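Local coordinates for protein Lys-gingipain W83 (Porphyromonas gingivalis, PDB 4ITC) that cleaves proteins after lysine as a secreted cysteine protease, represented here by one calcium-binding, hemolytic beta-sandwich adhesin domain of the longer protein, at residues S15-D20 and Y63-A68; V95-T100 and A144-V149. All coordinates share one frame; numbering follows the deposited sequence.

Interaction 1 (S15-D20 and Y63-A68). With CA (calcium ion), chain B; GAI (guanidine), chain G.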
loop_
_atom_site.group_PDB
_atom_site.type_symbol
_atom_site.label_atom_id
_atom_site.label_comp_id
_atom_site.label_asym_id
_atom_site.label_seq_id
_atom_site.Cartn_x
_atom_site.Cartn_y
_atom_site.Cartn_z
ATOM N N SER A 15 -15.277 -1.396 -5.094
ATOM C CA SER A 15 -15.313 -2.645 -4.349
ATOM C C SER A 15 -14.180 -2.715 -3.305
ATOM O O SER A 15 -14.266 -3.529 -2.387
ATOM C CB SER A 15 -15.202 -3.820 -5.296
ATOM O OG SER A 15 -14.094 -3.639 -6.164
ATOM N N TRP A 16 -13.168 -1.862 -3.435
ATOM C CA TRP A 16 -12.132 -1.751 -2.401
ATOM C C TRP A 16 -12.647 -0.771 -1.371
ATOM O O TRP A 16 -13.416 0.115 -1.687
ATOM C CB TRP A 16 -10.800 -1.285 -2.985
ATOM C CG TRP A 16 -10.100 -2.310 -3.827
ATOM C CD1 TRP A 16 -10.556 -2.870 -5.006
ATOM C CD2 TRP A 16 -8.807 -2.845 -3.609
ATOM N NE1 TRP A 16 -9.636 -3.744 -5.496
ATOM C CE2 TRP A 16 -8.543 -3.749 -4.652
ATOM C CE3 TRP A 16 -7.853 -2.682 -2.608
ATOM C CZ2 TRP A 16 -7.352 -4.472 -4.733
ATOM C CZ3 TRP A 16 -6.655 -3.418 -2.710
ATOM C CH2 TRP A 16 -6.425 -4.279 -3.747
ATOM N N LYS A 17 -12.241 -0.928 -0.124
ATOM C CA LYS A 17 -12.630 -0.012 0.928
ATOM C C LYS A 17 -11.435 0.802 1.375
ATOM O O LYS A 17 -10.311 0.279 1.439
ATOM C CB LYS A 17 -13.192 -0.793 2.122
ATOM C CG LYS A 17 -13.549 0.053 3.329
ATOM C CD LYS A 17 -14.289 -0.809 4.328
ATOM C CE LYS A 17 -14.623 -0.043 5.574
ATOM N NZ LYS A 17 -15.307 -0.898 6.575
ATOM N N THR A 18 -11.643 2.076 1.637
ATOM C CA THR A 18 -10.595 2.917 2.210
ATOM C C THR A 18 -11.053 3.404 3.558
ATOM O O THR A 18 -12.246 3.705 3.765
ATOM C CB THR A 18 -10.179 4.097 1.308
ATOM O OG1 THR A 18 -11.344 4.846 0.906
ATOM C CG2 THR A 18 -9.401 3.609 0.104
ATOM N N ILE A 19 -10.127 3.442 4.502
ATOM C CA ILE A 19 -10.387 3.990 5.826
ATOM C C ILE A 19 -9.323 5.023 6.160
ATOM O O ILE A 19 -8.153 4.724 6.256
ATOM C CB ILE A 19 -10.433 2.957 6.957
ATOM C CG1 ILE A 19 -11.320 1.755 6.581
ATOM C CG2 ILE A 19 -10.886 3.636 8.233
ATOM C CD1 ILE A 19 -11.243 0.633 7.585
ATOM N N ASP A 20 -9.782 6.249 6.375
ATOM C CA ASP A 20 -8.943 7.328 6.861
ATOM C C ASP A 20 -9.076 7.335 8.356
ATOM O O ASP A 20 -9.885 8.115 8.943
ATOM C CB ASP A 20 -9.433 8.651 6.265
ATOM C CG ASP A 20 -8.786 9.866 6.868
ATOM O OD1 ASP A 20 -7.682 9.802 7.416
ATOM O OD2 ASP A 20 -9.440 10.964 6.780
ATOM N N TYR A 63 -5.983 3.004 5.604
ATOM C CA TYR A 63 -6.176 1.619 5.203
ATOM C C TYR A 63 -6.715 1.562 3.804
ATOM O O TYR A 63 -7.591 2.337 3.428
ATOM C CB TYR A 63 -7.168 0.894 6.077
ATOM C CG TYR A 63 -6.787 0.692 7.549
ATOM C CD1 TYR A 63 -6.794 1.718 8.454
ATOM C CD2 TYR A 63 -6.491 -0.569 8.013
ATOM C CE1 TYR A 63 -6.479 1.503 9.775
ATOM C CE2 TYR A 63 -6.183 -0.792 9.334
ATOM C CZ TYR A 63 -6.202 0.267 10.214
ATOM O OH TYR A 63 -5.927 0.056 11.539
ATOM N N LEU A 64 -6.191 0.623 3.021
ATOM C CA LEU A 64 -6.718 0.259 1.698
ATOM C C LEU A 64 -7.005 -1.236 1.790
ATOM O O LEU A 64 -6.092 -2.034 2.062
ATOM C CB LEU A 64 -5.686 0.547 0.625
ATOM C CG LEU A 64 -6.042 0.088 -0.780
ATOM C CD1 LEU A 64 -7.256 0.795 -1.353
ATOM C CD2 LEU A 64 -4.836 0.243 -1.688
ATOM N N ILE A 65 -8.261 -1.608 1.540
ATOM C CA ILE A 65 -8.733 -2.943 1.837
ATOM C C ILE A 65 -9.347 -3.575 0.595
ATOM O O ILE A 65 -10.135 -2.933 -0.100
ATOM C CB ILE A 65 -9.782 -2.878 2.977
ATOM C CG1 ILE A 65 -9.137 -2.329 4.275
ATOM C CG2 ILE A 65 -10.415 -4.241 3.264
ATOM C CD1 ILE A 65 -10.116 -1.681 5.214
ATOM N N THR A 66 -8.962 -4.815 0.334
ATOM C CA THR A 66 -9.515 -5.592 -0.778
ATOM C C THR A 66 -11.011 -5.813 -0.699
ATOM O O THR A 66 -11.626 -5.719 0.350
ATOM C CB THR A 66 -8.838 -6.964 -0.901
ATOM O OG1 THR A 66 -9.213 -7.743 0.234
ATOM C CG2 THR A 66 -7.303 -6.867 -1.060
ATOM N N PRO A 67 -11.608 -6.125 -1.859
ATOM C CA PRO A 67 -12.906 -6.770 -1.802
ATOM C C PRO A 67 -12.830 -8.093 -1.038
ATOM O O PRO A 67 -11.733 -8.616 -0.774
ATOM C CB PRO A 67 -13.210 -7.024 -3.301
ATOM C CG PRO A 67 -12.334 -6.164 -4.080
ATOM C CD PRO A 67 -11.106 -6.003 -3.238
ATOM N N ALA A 68 -13.983 -8.635 -0.696
ATOM C CA ALA A 68 -14.018 -9.905 -0.005
ATOM C C ALA A 68 -13.367 -11.000 -0.829
ATOM O O ALA A 68 -13.563 -11.076 -2.042
ATOM C CB ALA A 68 -15.463 -10.288 0.298
HETATM CA CA CA B . -5.453 10.130 7.006
HETATM C C GAI G . -12.449 3.653 -2.632
HETATM N N1 GAI G . -12.596 3.256 -1.442
HETATM N N2 GAI G . -12.782 2.890 -3.671
HETATM N N3 GAI G . -11.955 4.874 -2.853
HETATM O O HOH W 1 -3.200 11.016 6.760
#
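K17 and I19 pair with I65 and Y63 as hydrogen-bonded pairs of two antiparallel strands, whose axes approach to 4.8 Å at 166°; four backbone N-H···O=C bonds join them, and T18 with L64 forms the non-hydrogen-bonded pair between. I19 N to Y63 O is 3.0 Å, and T18 CA adds a C-H···O contact to that same carbonyl.

Just before the strand, the indole of W16 lies against the chain leaving strand 62-65. P67 CD lies 3.5 Å from the centroid of the W16 five-membered ring, and T66 CA 4.0 Å from that of the six-membered ring, both over one face as CH-pi contacts. With CG of W16 beside its own backbone N (chi1 -71°), the ring also brings CE3 to within 3.7 Å of L64 CD1. F8 meets the indole edge-to-face. The K17, I19, Y63 and I65 side chains share the face of the sheet opposite T18 and L64; there the delta methyls of I19 and I65 meet tightly, CD1 to CD1 at 3.5 Å. The extended K17 chain carries NZ away from I65 to a salt bridge with D103.

Guanidine N1 donates to both W16 O and T18 OG1, the latter at 3.1 Å. At the strand's far end D20 OD1 binds calcium at 2.3 Å, alongside D22, D24, H26, N62 and water. W16 thus packs on L64, T66 and P67 at one end of the ladder, while at the other the calcium ion links D20 to N62, the residue preceding Y63; the metal probably fixes how the two strand ends meet.

Interaction 2 (V95-T100 and A144-V149). With GAI (guanidine), chain D.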
loop_
_atom_site.group_PDB
_atom_site.type_symbol
_atom_site.label_atom_id
_atom_site.label_comp_id
_atom_site.label_asym_id
_atom_site.label_seq_id
_atom_site.Cartn_x
_atom_site.Cartn_y
_atom_site.Cartn_z
ATOM N N VAL A 95 0.766 -5.048 6.293
ATOM C CA VAL A 95 -0.266 -5.765 5.608
ATOM C C VAL A 95 -0.905 -6.728 6.583
ATOM O O VAL A 95 -0.180 -7.448 7.321
ATOM C CB VAL A 95 0.321 -6.569 4.418
ATOM C CG1 VAL A 95 -0.711 -7.406 3.715
ATOM C CG2 VAL A 95 1.051 -5.654 3.458
ATOM N N TYR A 96 -2.243 -6.760 6.624
ATOM C CA TYR A 96 -3.009 -7.575 7.570
ATOM C C TYR A 96 -4.004 -8.430 6.835
ATOM O O TYR A 96 -4.455 -8.034 5.755
ATOM C CB TYR A 96 -3.873 -6.685 8.522
ATOM C CG TYR A 96 -3.089 -5.699 9.358
ATOM C CD1 TYR A 96 -2.693 -4.469 8.845
ATOM C CD2 TYR A 96 -2.747 -6.005 10.678
ATOM C CE1 TYR A 96 -1.979 -3.569 9.627
ATOM C CE2 TYR A 96 -2.039 -5.115 11.451
ATOM C CZ TYR A 96 -1.668 -3.891 10.943
ATOM O OH TYR A 96 -0.962 -2.982 11.723
ATOM N N ALA A 97 -4.382 -9.543 7.456
ATOM C CA ALA A 97 -5.501 -10.368 7.022
ATOM C C ALA A 97 -6.577 -10.323 8.087
ATOM O O ALA A 97 -6.285 -10.355 9.281
ATOM C CB ALA A 97 -5.081 -11.814 6.746
ATOM N N SER A 98 -7.818 -10.222 7.658
ATOM C CA SER A 98 -8.947 -10.467 8.528
ATOM C C SER A 98 -9.756 -11.656 8.032
ATOM O O SER A 98 -9.983 -11.788 6.840
ATOM C CB SER A 98 -9.841 -9.246 8.562
ATOM O OG SER A 98 -11.095 -9.543 9.145
ATOM N N SER A 99 -10.204 -12.475 8.988
ATOM C CA SER A 99 -11.123 -13.570 8.740
ATOM C C SER A 99 -12.585 -13.193 8.942
ATOM O O SER A 99 -13.484 -13.980 8.562
ATOM C CB SER A 99 -10.800 -14.759 9.666
ATOM O OG SER A 99 -10.951 -14.426 11.029
ATOM N N THR A 100 -12.810 -11.994 9.488
ATOM C CA THR A 100 -14.159 -11.572 9.931
ATOM C C THR A 100 -14.624 -10.396 9.095
ATOM O O THR A 100 -15.053 -10.545 7.950
ATOM C CB THR A 100 -14.148 -11.278 11.441
ATOM O OG1 THR A 100 -13.147 -10.328 11.745
ATOM C CG2 THR A 100 -13.826 -12.548 12.244
ATOM N N ALA A 144 -5.529 -19.546 5.752
ATOM C CA ALA A 144 -6.831 -20.101 5.379
ATOM C C ALA A 144 -7.957 -19.319 6.082
ATOM O O ALA A 144 -7.854 -19.014 7.275
ATOM C CB ALA A 144 -6.884 -21.563 5.814
ATOM N N GLY A 145 -9.047 -19.049 5.353
ATOM C CA GLY A 145 -10.170 -18.304 5.887
ATOM C C GLY A 145 -10.044 -16.797 5.810
ATOM O O GLY A 145 -10.944 -16.083 6.271
ATOM N N THR A 146 -8.950 -16.311 5.239
ATOM C CA THR A 146 -8.789 -14.866 5.035
ATOM C C THR A 146 -9.918 -14.385 4.150
ATOM O O THR A 146 -10.142 -14.924 3.058
ATOM C CB THR A 146 -7.437 -14.569 4.401
ATOM O OG1 THR A 146 -6.409 -14.893 5.342
ATOM C CG2 THR A 146 -7.302 -13.081 4.015
ATOM N N LYS A 147 -10.602 -13.341 4.592
ATOM C CA LYS A 147 -11.671 -12.737 3.805
ATOM C C LYS A 147 -11.257 -11.379 3.264
ATOM O O LYS A 147 -11.657 -10.981 2.169
ATOM C CB LYS A 147 -12.900 -12.594 4.683
ATOM C CG LYS A 147 -14.174 -12.269 3.942
ATOM C CD LYS A 147 -15.310 -12.232 4.957
ATOM C CE LYS A 147 -16.669 -12.448 4.334
ATOM N NZ LYS A 147 -16.846 -11.613 3.144
ATOM N N TYR A 148 -10.452 -10.648 4.019
ATOM C CA TYR A 148 -9.968 -9.338 3.537
ATOM C C TYR A 148 -8.501 -9.154 3.816
ATOM O O TYR A 148 -7.998 -9.628 4.849
ATOM C CB TYR A 148 -10.711 -8.187 4.232
ATOM C CG TYR A 148 -12.208 -8.208 4.075
ATOM C CD1 TYR A 148 -12.818 -7.677 2.941
ATOM C CD2 TYR A 148 -13.010 -8.732 5.076
ATOM C CE1 TYR A 148 -14.185 -7.692 2.814
ATOM C CE2 TYR A 148 -14.396 -8.762 4.938
ATOM C CZ TYR A 148 -14.946 -8.238 3.809
ATOM O OH TYR A 148 -16.347 -8.253 3.649
ATOM N N VAL A 149 -7.825 -8.422 2.939
ATOM C CA VAL A 149 -6.474 -7.974 3.149
ATOM C C VAL A 149 -6.466 -6.456 3.226
ATOM O O VAL A 149 -7.093 -5.796 2.405
ATOM C CB VAL A 149 -5.566 -8.469 2.023
ATOM C CG1 VAL A 149 -4.182 -7.811 2.047
ATOM C CG2 VAL A 149 -5.450 -9.989 2.077
HETATM C C GAI D . -6.594 -25.240 6.481
HETATM N N1 GAI D . -5.799 -25.617 5.580
HETATM N N2 GAI D . -6.210 -24.844 7.690
HETATM N N3 GAI D . -7.877 -25.218 6.201
HETATM O O HOH W 2 -13.150 -16.567 7.481
#
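S98 and Y148 form an antiparallel hydrogen-bonded pair, modified by an extra residue. S98 N donates almost straight to Y148 O (2.9 Å, 170° at the hydrogen). In return, S98 O accepts two N-H groups, from K147 at 2.8 Å and from Y148 at 3.1 Å, both in the carbonyl plane. Weaker C-H···O contacts line the same seam, V149 CA reaching Y96 O and A97 CA reaching Y148 O. Beyond the strands, a water donates to S99 O and G145 O, joining the two loops.

Within the 95-100 segment, OG of S98 lies anti to its backbone N (chi1 167°) and accepts from T100 N at 3.0 Å, closing an ST turn; the same hydroxyl also bonds with G101 O.

Apolar contacts fall on the face bearing V95, A97 and V149. V95 CG1 meets V149 CG1 at 3.9 Å, and L77 of strand 75-83 packs on both valines. A97 CB rests near T146, whose OG1 is taken up by P143 O.

A separate contact of a polar atom with a ring edge lies on the face bearing S98 and Y148: T100 O approaches the Y148 ring in its plane, 3.6 Å from CE2.

K147 and Y148 both opposite S98 make a classic beta bulge, here where the loop 144-147 enters strand 148-153 of the adhesin's beta sandwich.

How the interactions relate
Interactions 1 and 2 have centres about 12 Å apart in the same five-stranded antiparallel sheet, ordered 17-20, 62-65, 148-153, 92-98, 109-115. Interaction 1 joins the outermost strand 17-20 to 62-65; interaction 2 joins 92-98 to 148-153, and strands 62-65 and 148-153 are direct neighbours. They come in series along the chain, the first closing before the second opens. Across the seam T66 N lies 3.0 Å from V149 O, probably a hydrogen bond, while T66 OG1 bonds with V149 N and A68 packs on Y148. The two contacts thus lie in one sheet of the adhesin's sandwich, separated by the seam between 62-65 and 148-153, with the calcium site at the edge strand and the bulge at 147-148.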